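Local coordinates for protein hypothetic aldehyde deformylating oxygenase (Sulfolobus tokodaii, PDB 5V4T) that binds iron in a ferritin-like helical bundle and probably acts as an oxidoreductase, possibly an aldehyde deformylating oxygenase, at residues L51-E56 with A146-F151. Numbering follows the deposited sequence.
With FE (Fe (III) ion), chain C.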
ATOM      1  N   LEU A  51     -11.739 -11.909  -6.599  1.00 15.35           N
ATOM      2  CA  LEU A  51     -11.291 -11.884  -7.975  1.00 15.81           C
ATOM      3  C   LEU A  51     -11.236 -10.429  -8.543  1.00 14.57           C
ATOM      4  O   LEU A  51     -10.302 -10.120  -9.251  1.00 15.66           O
ATOM      5  CB  LEU A  51     -12.299 -12.734  -8.822  1.00 17.86           C
ATOM      6  CG  LEU A  51     -12.375 -14.236  -8.428  1.00 19.68           C
ATOM      7  CD1 LEU A  51     -13.697 -14.819  -8.860  1.00 22.04           C
ATOM      8  CD2 LEU A  51     -11.248 -14.979  -9.004  1.00 22.18           C
ATOM      9  N   GLN A  52     -12.212  -9.613  -8.192  1.00 14.16           N
ATOM     10  CA  GLN A  52     -12.198  -8.194  -8.535  1.00 15.02           C
ATOM     11  C   GLN A  52     -11.012  -7.520  -7.853  1.00 14.38           C
ATOM     12  O   GLN A  52     -10.327  -6.705  -8.454  1.00 14.76           O
ATOM     13  CB  GLN A  52     -13.508  -7.547  -8.203  1.00 14.95           C
ATOM     14  CG  GLN A  52     -13.486  -6.087  -8.594  1.00 18.17           C
ATOM     15  CD  GLN A  52     -14.824  -5.506  -8.816  1.00 20.07           C
ATOM     16  OE1 GLN A  52     -15.797  -6.197  -9.070  1.00 22.26           O
ATOM     17  NE2 GLN A  52     -14.895  -4.187  -8.692  1.00 22.36           N
ATOM     18  N   GLN A  53     -10.761  -7.853  -6.610  1.00 14.22           N
ATOM     19  CA  GLN A  53      -9.579  -7.244  -5.959  1.00 13.32           C
ATOM     20  C   GLN A  53      -8.266  -7.516  -6.654  1.00 14.18           C
ATOM     21  O   GLN A  53      -7.434  -6.666  -6.872  1.00 13.01           O
ATOM     22  CB  GLN A  53      -9.491  -7.619  -4.469  1.00 13.52           C
ATOM     23  CG  GLN A  53      -8.250  -6.963  -3.835  1.00 15.63           C
ATOM     24  CD  GLN A  53      -8.147  -7.195  -2.344  1.00 18.16           C
ATOM     25  OE1 GLN A  53      -8.798  -8.087  -1.775  1.00 19.46           O
ATOM     26  NE2 GLN A  53      -7.201  -6.479  -1.744  1.00 22.07           N
ATOM     27  N   VAL A  54      -8.054  -8.783  -7.037  1.00 13.71           N
ATOM     28  CA  VAL A  54      -6.812  -9.085  -7.730  1.00 16.10           C
ATOM     29  C   VAL A  54      -6.718  -8.341  -9.056  1.00 14.34           C
ATOM     30  O   VAL A  54      -5.653  -7.828  -9.411  1.00 14.52           O
ATOM     31  CB  VAL A  54      -6.737 -10.625  -7.979  1.00 19.42           C
ATOM     32  CG1 VAL A  54      -5.754 -10.974  -9.113  1.00 24.10           C
ATOM     33  CG2 VAL A  54      -6.385 -11.309  -6.692  1.00 20.15           C
ATOM     34  N   ILE A  55      -7.806  -8.277  -9.798  1.00 14.22           N
ATOM     35  CA  ILE A  55      -7.804  -7.480 -11.054  1.00 16.37           C
ATOM     36  C   ILE A  55      -7.490  -6.014 -10.767  1.00 13.24           C
ATOM     37  O   ILE A  55      -6.704  -5.412 -11.480  1.00 15.60           O
ATOM     38  CB  ILE A  55      -9.125  -7.645 -11.798  1.00 16.27           C
ATOM     39  CG1 ILE A  55      -9.109  -9.068 -12.414  1.00 18.66           C
ATOM     40  CG2 ILE A  55      -9.301  -6.596 -12.858  1.00 18.01           C
ATOM     41  CD1 ILE A  55     -10.492  -9.550 -12.638  1.00 23.73           C
ATOM     42  N   GLU A  56      -8.070  -5.468  -9.692  1.00 15.39           N
ATOM     43  CA  GLU A  56      -7.829  -4.085  -9.326  1.00 14.88           C
ATOM     44  C   GLU A  56      -6.393  -3.856  -8.941  1.00 13.98           C
ATOM     45  O   GLU A  56      -5.803  -2.852  -9.303  1.00 14.19           O
ATOM     46  CB  GLU A  56      -8.780  -3.577  -8.241  1.00 13.88           C
ATOM     47  CG  GLU A  56     -10.171  -3.384  -8.775  1.00 14.61           C
ATOM     48  CD  GLU A  56     -11.233  -3.145  -7.779  1.00 17.64           C
ATOM     49  OE1 GLU A  56     -11.081  -3.499  -6.586  1.00 17.82           O
ATOM     50  OE2 GLU A  56     -12.328  -2.707  -8.252  1.00 17.49           O
ATOM     51  N   ALA A 146     -10.604   1.590  -0.389  1.00 14.96           N
ATOM     52  CA  ALA A 146     -11.662   1.564   0.595  1.00 16.53           C
ATOM     53  C   ALA A 146     -12.485   0.297   0.526  1.00 15.90           C
ATOM     54  O   ALA A 146     -12.799  -0.312   1.553  1.00 15.73           O
ATOM     55  CB  ALA A 146     -12.556   2.800   0.482  1.00 17.70           C
ATOM     56  N   ARG A 147     -12.766  -0.175  -0.674  1.00 14.94           N
ATOM     57  CA  ARG A 147     -13.461  -1.450  -0.824  1.00 14.87           C
ATOM     58  C   ARG A 147     -12.587  -2.613  -0.504  1.00 14.80           C
ATOM     59  O   ARG A 147     -13.057  -3.619   0.062  1.00 14.34           O
ATOM     60  CB  ARG A 147     -13.991  -1.577  -2.236  1.00 17.43           C
ATOM     61  CG  ARG A 147     -15.152  -0.690  -2.627  1.00 19.41           C
ATOM     62  CD  ARG A 147     -15.753  -1.159  -3.982  1.00 20.23           C
ATOM     63  NE  ARG A 147     -14.784  -1.257  -5.091  1.00 21.93           N
ATOM     64  CZ  ARG A 147     -14.398  -0.258  -5.898  1.00 23.98           C
ATOM     65  NH1 ARG A 147     -14.843   0.963  -5.740  1.00 25.54           N
ATOM     66  NH2 ARG A 147     -13.522  -0.480  -6.852  1.00 24.16           N
ATOM     67  N   HIS A 148     -11.297  -2.517  -0.791  1.00 13.28           N
ATOM     68  CA  HIS A 148     -10.350  -3.569  -0.431  1.00 12.99           C
ATOM     69  C   HIS A 148     -10.323  -3.787   1.086  1.00 13.92           C
ATOM     70  O   HIS A 148     -10.360  -4.897   1.585  1.00 15.26           O
ATOM     71  CB  HIS A 148      -8.956  -3.325  -0.954  1.00 13.02           C
ATOM     72  CG  HIS A 148      -8.869  -3.352  -2.461  1.00 13.19           C
ATOM     73  ND1 HIS A 148      -7.691  -3.223  -3.155  1.00 15.60           N
ATOM     74  CD2 HIS A 148      -9.855  -3.438  -3.393  1.00 14.34           C
ATOM     75  CE1 HIS A 148      -7.939  -3.286  -4.448  1.00 14.29           C
ATOM     76  NE2 HIS A 148      -9.245  -3.402  -4.624  1.00 13.92           N
ATOM     77  N   VAL A 149     -10.227  -2.711   1.822  1.00 13.45           N
ATOM     78  CA  VAL A 149     -10.212  -2.810   3.257  1.00 14.36           C
ATOM     79  C   VAL A 149     -11.498  -3.375   3.839  1.00 15.32           C
ATOM     80  O   VAL A 149     -11.443  -4.261   4.706  1.00 15.72           O
ATOM     81  CB  VAL A 149      -9.880  -1.408   3.843  1.00 14.92           C
ATOM     82  CG1 VAL A 149     -10.070  -1.436   5.359  1.00 16.38           C
ATOM     83  CG2 VAL A 149      -8.472  -1.030   3.493  1.00 15.61           C
ATOM     84  N   SER A 150     -12.647  -2.955   3.314  1.00 14.73           N
ATOM     85  CA  SER A 150     -13.976  -3.482   3.709  1.00 16.83           C
ATOM     86  C   SER A 150     -14.055  -4.946   3.422  1.00 15.38           C
ATOM     87  O   SER A 150     -14.497  -5.743   4.272  1.00 16.18           O
ATOM     88  CB  SER A 150     -15.133  -2.802   2.952  1.00 21.56           C
ATOM     89  OG  SER A 150     -15.130  -1.478   3.305  1.00 29.66           O
ATOM     90  N   PHE A 151     -13.537  -5.343   2.259  1.00 16.42           N
ATOM     91  CA  PHE A 151     -13.491  -6.766   1.945  1.00 16.11           C
ATOM     92  C   PHE A 151     -12.643  -7.540   2.938  1.00 18.15           C
ATOM     93  O   PHE A 151     -13.053  -8.613   3.412  1.00 17.93           O
ATOM     94  CB  PHE A 151     -12.980  -6.977   0.518  1.00 16.28           C
ATOM     95  CG  PHE A 151     -12.839  -8.419   0.139  1.00 18.08           C
ATOM     96  CD1 PHE A 151     -13.930  -9.264   0.123  1.00 20.25           C
ATOM     97  CD2 PHE A 151     -11.635  -8.885  -0.263  1.00 18.00           C
ATOM     98  CE1 PHE A 151     -13.742 -10.633  -0.204  1.00 19.72           C
ATOM     99  CE2 PHE A 151     -11.435 -10.229  -0.555  1.00 20.70           C
ATOM    100  CZ  PHE A 151     -12.495 -11.079  -0.518  1.00 17.74           C
TER
HETATM  101 FE    FE C 301      -5.568  -2.877  -2.587  0.60 12.99          FE
HETATM  102  O   HOH W   1      -3.538  -2.506  -2.430  1.00 27.77           O
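NE2 of His148, on helix 132-155, donates in its ring plane to OE1 of Glu56 on helix 49-67 over 2.7 Å, reaching the anti side of this second-shell carboxylate in the ferritin-like bundle. The other ring nitrogen, ND1 of His148, binds the iron at 2.2 Å, while Glu57, Glu111 and Glu145 supply carboxylate ligands and a water binds as well.

Packing is tight around the imidazole. The chain of Gln53 runs extended from a CG anti to its own N (chi1 -180°), which lays CG over the ring centre in a CH-pi contact, 3.7 Å from the centroid of His148. Its amide stays over the same side of the ring, tilted 41° to it, with NE2 of Gln53 3.6 Å from ND1 of His148. OE1 of Gln53 accepts from His107 and also meets the edge of Phe151, 3.3 Å from its CD2.

Toward the solvent side the contact thins to polar chain ends. NH2 of Arg147 forms a salt bridge with OE2 of Glu56 at 2.9 Å and another with Asp144, and NE2 of exposed Gln52 bonds OE2 from the opposite face of the carboxylate. An alanine in place of Glu56 would probably leave His148 NE2 without its acceptor and the ring less firmly oriented, and deprive Gln52 and Arg147 of their shared oxygen. With NE2 as donor and ND1 on iron, the carboxylate probably makes the imidazole a more electron-rich ligand.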